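Local coordinates for protein dihydrodipicolinate synthase (Agrobacterium tumefaciens, PDB 3B4U) that probably condenses pyruvate with aspartate semialdehyde in lysine biosynthesis, at residues E49-G54 against V266-L270; L103-P107 against W121-F126. One frame throughout, in Å; residues are numbered along the deposited sequence.

In the fold
Interaction 1 and interaction 2 sit in different parts of the same chain, with centres about 21 Å apart and nearest atoms about 9 Å apart. Interaction 2 is local and fully buried. It packs helix 115-129 on the end of strand 101-104 and the residues just after it, mainly through apolar side chains. Interaction 1 is partly buried and polar. It ties the loop after strand 40-43 to the loop before helix 275-289, more than 200 residues later, through a carboxylate, a guanidinium group and one water. In sequence, 103-126 is nested between the segments of interaction 1. Both contacts touch the second subunit, where P107 of one chain packs on P269 of the other.

Interaction 1 (E49-G54 against V266-L270)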
loop_
_atom_site.group_PDB
_atom_site.type_symbol
_atom_site.label_atom_id
_atom_site.label_comp_id
_atom_site.label_asym_id
_atom_site.label_seq_id
_atom_site.Cartn_x
_atom_site.Cartn_y
_atom_site.Cartn_z
ATOM N N GLU B 49 2.865 8.826 -9.700
ATOM C CA GLU B 49 3.675 7.874 -8.972
ATOM C C GLU B 49 3.734 8.249 -7.496
ATOM O O GLU B 49 4.728 8.058 -6.803
ATOM C CB GLU B 49 5.079 7.728 -9.574
ATOM C CG GLU B 49 5.046 7.186 -10.978
ATOM C CD GLU B 49 6.362 7.355 -11.688
ATOM O OE1 GLU B 49 7.300 6.583 -11.374
ATOM O OE2 GLU B 49 6.447 8.236 -12.577
ATOM N N GLY B 50 2.602 8.708 -6.943
ATOM C CA GLY B 50 2.600 9.217 -5.583
ATOM C C GLY B 50 2.956 8.171 -4.559
ATOM O O GLY B 50 3.616 8.464 -3.577
ATOM N N CYS B 51 2.580 6.935 -4.814
ATOM C CA CYS B 51 2.955 5.807 -3.951
ATOM C C CYS B 51 4.466 5.686 -3.812
ATOM O O CYS B 51 4.971 5.236 -2.773
ATOM C CB CYS B 51 2.363 4.493 -4.495
ATOM S SG CYS B 51 2.633 4.242 -6.278
ATOM N N SER B 52 5.197 6.102 -4.847
ATOM C CA SER B 52 6.640 6.009 -4.886
ATOM C C SER B 52 7.345 7.257 -4.354
ATOM O O SER B 52 8.574 7.266 -4.323
ATOM C CB SER B 52 7.080 5.761 -6.328
ATOM O OG SER B 52 6.393 4.628 -6.839
ATOM N N VAL B 53 6.612 8.303 -4.013
ATOM C CA VAL B 53 7.150 9.537 -3.497
ATOM C C VAL B 53 7.157 9.421 -1.985
ATOM O O VAL B 53 6.145 9.131 -1.351
ATOM C CB VAL B 53 6.332 10.741 -4.028
ATOM C CG1 VAL B 53 6.796 12.025 -3.362
ATOM C CG2 VAL B 53 6.452 10.823 -5.544
ATOM N N GLY B 54 8.323 9.642 -1.389
ATOM C CA GLY B 54 8.490 9.499 0.034
ATOM C C GLY B 54 7.695 10.504 0.839
ATOM O O GLY B 54 7.273 11.572 0.359
ATOM N N VAL B 266 11.011 6.680 -15.012
ATOM C CA VAL B 266 10.038 6.349 -13.997
ATOM C C VAL B 266 10.762 5.795 -12.806
ATOM O O VAL B 266 11.912 5.357 -12.899
ATOM C CB VAL B 266 8.996 5.312 -14.499
ATOM C CG1 VAL B 266 8.113 5.941 -15.590
ATOM C CG2 VAL B 266 9.653 4.019 -14.980
ATOM N N ARG B 267 10.101 5.778 -11.673
ATOM C CA ARG B 267 10.670 5.230 -10.464
ATOM C C ARG B 267 10.267 3.779 -10.307
ATOM O O ARG B 267 9.136 3.380 -10.575
ATOM C CB ARG B 267 10.214 6.055 -9.244
ATOM C CG ARG B 267 10.829 5.778 -7.934
ATOM C CD ARG B 267 10.623 6.972 -7.002
ATOM N NE ARG B 267 11.566 8.102 -7.047
ATOM C CZ ARG B 267 11.528 9.103 -6.139
ATOM N NH1 ARG B 267 10.561 9.119 -5.244
ATOM N NH2 ARG B 267 12.412 10.097 -6.112
ATOM N N ALA B 268 11.198 2.957 -9.850
ATOM C CA ALA B 268 10.895 1.585 -9.500
ATOM C C ALA B 268 9.719 1.612 -8.512
ATOM O O ALA B 268 9.646 2.484 -7.666
ATOM C CB ALA B 268 12.135 0.937 -8.857
ATOM N N PRO B 269 8.799 0.641 -8.601
ATOM C CA PRO B 269 8.871 -0.586 -9.381
ATOM C C PRO B 269 8.369 -0.534 -10.822
ATOM O O PRO B 269 8.304 -1.577 -11.480
ATOM C CB PRO B 269 7.979 -1.498 -8.556
ATOM C CG PRO B 269 6.911 -0.572 -8.094
ATOM C CD PRO B 269 7.611 0.665 -7.735
ATOM N N LEU B 270 8.043 0.648 -11.329
ATOM C CA LEU B 270 7.782 0.813 -12.755
ATOM C C LEU B 270 9.097 0.706 -13.518
ATOM O O LEU B 270 10.167 0.896 -12.937
ATOM C CB LEU B 270 7.097 2.143 -13.031
ATOM C CG LEU B 270 5.759 2.405 -12.330
ATOM C CD1 LEU B 270 5.173 3.724 -12.737
ATOM C CD2 LEU B 270 4.759 1.275 -12.594
HETATM O O HOH W 1 6.900 4.639 -9.491
#
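E49 and R267 carry this contact, but not as a salt bridge to each other. OE1 of E49 takes the backbone N-H of R267 on its syn lone pair, with N to OE1 at 2.9 Å and a nearly straight bond (169°). The E49 side chain leaves with CG beside the backbone N (chi1 -63°) and then runs extended, which carries the carboxylate across to 266-270. Its other oxygen, OE2, forms a salt bridge with K251, so both oxygens of the carboxylate are engaged. CD1 of L270 lies 3.9 Å from CG of E49.

R267 reaches the other way, toward the short 3-10 turn 50-52. Its chain bends at chi3 (-85°) and brings NH1 to 2.9 Å from the backbone O of S52. That oxygen lies in the guanidinium plane, while the donor is tilted out of the carbonyl plane. The aliphatic part of the arginine is used too: CD of R267 packs at 3.8 Å on CB of S52. NH1 also forms a salt bridge with E57, and NH2 is hydrogen-bonded to the backbone O of G19.

One water joins the two halves. It donates to OE1 of E49 and to O of R267 (2.8 Å), and accepts from OG of S52 at 2.7 Å. OE1 therefore receives two bonds, one from the backbone and one from the water.

The peptide bond before P269 is cis. L270 packs on F110 of the second subunit. The contact joins two loops of the TIM-barrel chain near the subunit interface: the one that follows the second barrel strand and the one that leads into the C-terminal helix 275-289.

Interaction 2 (L103-P107 against W121-F126); sequences LLAPP and WFSAVF
Strand 101-104 ends at L104, and the chain runs on through A105, P106 and P107 in extended form past helix 115-129. The closest CA atoms are those of P106 and F122, 7.7 Å apart. Side chains make most of the contact, and the backbone at A105 and P106 also touches the W121 and F122 rings.

P107 lies over the W121 indole in a CH-pi contact. Its CD sits 3.4 Å from the centroid of the six-membered ring of W121, 10° off the normal. CG2 of V125 lies on the opposite face, offset toward the rim. W121 has CG anti to the backbone N (chi1 -172°), which sends the ring out from the helix to P107.

L104 meets F122 and, one turn further along the helix, F126. Its CD2 meets the F122 ring at the edge, 3.7 Å from CE1, and also lies 4.0 Å from CE1 of F126. CZ of F122 meets CB of P106 at 4.1 Å. F126 also meets F161 edge-to-face.

W121 also packs on A268 of the second subunit. Here the helix of a beta-alpha-beta unit packs against the end of its preceding strand and the residues that follow it, the repeating element of the TIM barrel.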
loop_
_atom_site.group_PDB
_atom_site.type_symbol
_atom_site.label_atom_id
_atom_site.label_comp_id
_atom_site.label_asym_id
_atom_site.label_seq_id
_atom_site.Cartn_x
_atom_site.Cartn_y
_atom_site.Cartn_z
ATOM N N LEU B 103 -7.080 14.024 -2.349
ATOM C CA LEU B 103 -7.554 12.849 -3.071
ATOM C C LEU B 103 -7.136 11.668 -2.238
ATOM O O LEU B 103 -5.962 11.298 -2.230
ATOM C CB LEU B 103 -6.954 12.813 -4.467
ATOM C CG LEU B 103 -7.320 11.563 -5.270
ATOM C CD1 LEU B 103 -8.828 11.494 -5.539
ATOM C CD2 LEU B 103 -6.533 11.517 -6.586
ATOM N N LEU B 104 -8.078 11.115 -1.487
ATOM C CA LEU B 104 -7.785 10.119 -0.473
ATOM C C LEU B 104 -8.198 8.731 -0.908
ATOM O O LEU B 104 -9.379 8.414 -1.038
ATOM C CB LEU B 104 -8.495 10.488 0.829
ATOM C CG LEU B 104 -8.236 9.585 2.027
ATOM C CD1 LEU B 104 -6.769 9.565 2.453
ATOM C CD2 LEU B 104 -9.137 9.989 3.195
ATOM N N ALA B 105 -7.202 7.877 -1.093
ATOM C CA ALA B 105 -7.457 6.481 -1.365
ATOM C C ALA B 105 -7.809 5.755 -0.075
ATOM O O ALA B 105 -7.310 6.097 0.984
ATOM C CB ALA B 105 -6.242 5.809 -2.019
ATOM N N PRO B 106 -8.635 4.708 -0.169
ATOM C CA PRO B 106 -8.745 3.783 0.963
ATOM C C PRO B 106 -7.399 3.063 1.148
ATOM O O PRO B 106 -6.589 3.023 0.234
ATOM C CB PRO B 106 -9.819 2.797 0.511
ATOM C CG PRO B 106 -9.615 2.749 -0.976
ATOM C CD PRO B 106 -9.303 4.172 -1.378
ATOM N N PRO B 107 -7.188 2.488 2.325
ATOM C CA PRO B 107 -6.001 1.699 2.552
ATOM C C PRO B 107 -5.974 0.489 1.601
ATOM O O PRO B 107 -7.024 -0.063 1.267
ATOM C CB PRO B 107 -6.154 1.310 4.019
ATOM C CG PRO B 107 -7.652 1.271 4.251
ATOM C CD PRO B 107 -8.134 2.412 3.450
ATOM N N TRP B 121 -12.569 3.256 8.879
ATOM C CA TRP B 121 -11.238 3.781 8.583
ATOM C C TRP B 121 -11.327 5.271 8.213
ATOM O O TRP B 121 -10.609 6.101 8.760
ATOM C CB TRP B 121 -10.607 3.023 7.413
ATOM C CG TRP B 121 -9.175 3.381 7.174
ATOM C CD1 TRP B 121 -8.101 2.821 7.784
ATOM C CD2 TRP B 121 -8.667 4.343 6.254
ATOM N NE1 TRP B 121 -6.950 3.377 7.291
ATOM C CE2 TRP B 121 -7.267 4.324 6.363
ATOM C CE3 TRP B 121 -9.249 5.212 5.344
ATOM C CZ2 TRP B 121 -6.438 5.109 5.553
ATOM C CZ3 TRP B 121 -8.436 5.997 4.541
ATOM C CH2 TRP B 121 -7.039 5.935 4.662
ATOM N N PHE B 122 -12.213 5.603 7.266
ATOM C CA PHE B 122 -12.366 6.995 6.890
ATOM C C PHE B 122 -12.779 7.845 8.092
ATOM O O PHE B 122 -12.256 8.927 8.299
ATOM C CB PHE B 122 -13.373 7.141 5.745
ATOM C CG PHE B 122 -12.855 6.759 4.384
ATOM C CD1 PHE B 122 -11.903 7.537 3.742
ATOM C CD2 PHE B 122 -13.306 5.617 3.760
ATOM C CE1 PHE B 122 -11.415 7.191 2.498
ATOM C CE2 PHE B 122 -12.830 5.273 2.515
ATOM C CZ PHE B 122 -11.898 6.059 1.885
ATOM N N SER B 123 -13.731 7.351 8.874
ATOM C CA SER B 123 -14.138 8.094 10.064
ATOM C C SER B 123 -12.974 8.375 11.000
ATOM O O SER B 123 -12.829 9.482 11.514
ATOM C CB SER B 123 -15.199 7.323 10.830
ATOM O OG SER B 123 -15.605 8.071 11.968
ATOM N N ALA B 124 -12.124 7.375 11.221
ATOM C CA ALA B 124 -10.970 7.552 12.106
ATOM C C ALA B 124 -9.968 8.545 11.535
ATOM O O ALA B 124 -9.405 9.351 12.268
ATOM C CB ALA B 124 -10.306 6.213 12.366
ATOM N N VAL B 125 -9.766 8.514 10.225
ATOM C CA VAL B 125 -8.886 9.498 9.578
ATOM C C VAL B 125 -9.440 10.908 9.784
ATOM O O VAL B 125 -8.697 11.802 10.182
ATOM C CB VAL B 125 -8.709 9.190 8.068
ATOM C CG1 VAL B 125 -7.976 10.330 7.352
ATOM C CG2 VAL B 125 -7.941 7.887 7.903
ATOM N N PHE B 126 -10.719 11.102 9.555
ATOM C CA PHE B 126 -11.323 12.423 9.680
ATOM C C PHE B 126 -11.252 12.928 11.119
ATOM O O PHE B 126 -10.939 14.106 11.341
ATOM C CB PHE B 126 -12.761 12.421 9.166
ATOM C CG PHE B 126 -12.913 11.976 7.735
ATOM C CD1 PHE B 126 -11.863 12.050 6.804
ATOM C CD2 PHE B 126 -14.100 11.429 7.325
ATOM C CE1 PHE B 126 -12.014 11.578 5.529
ATOM C CE2 PHE B 126 -14.264 10.963 6.050
ATOM C CZ PHE B 126 -13.212 11.054 5.147
#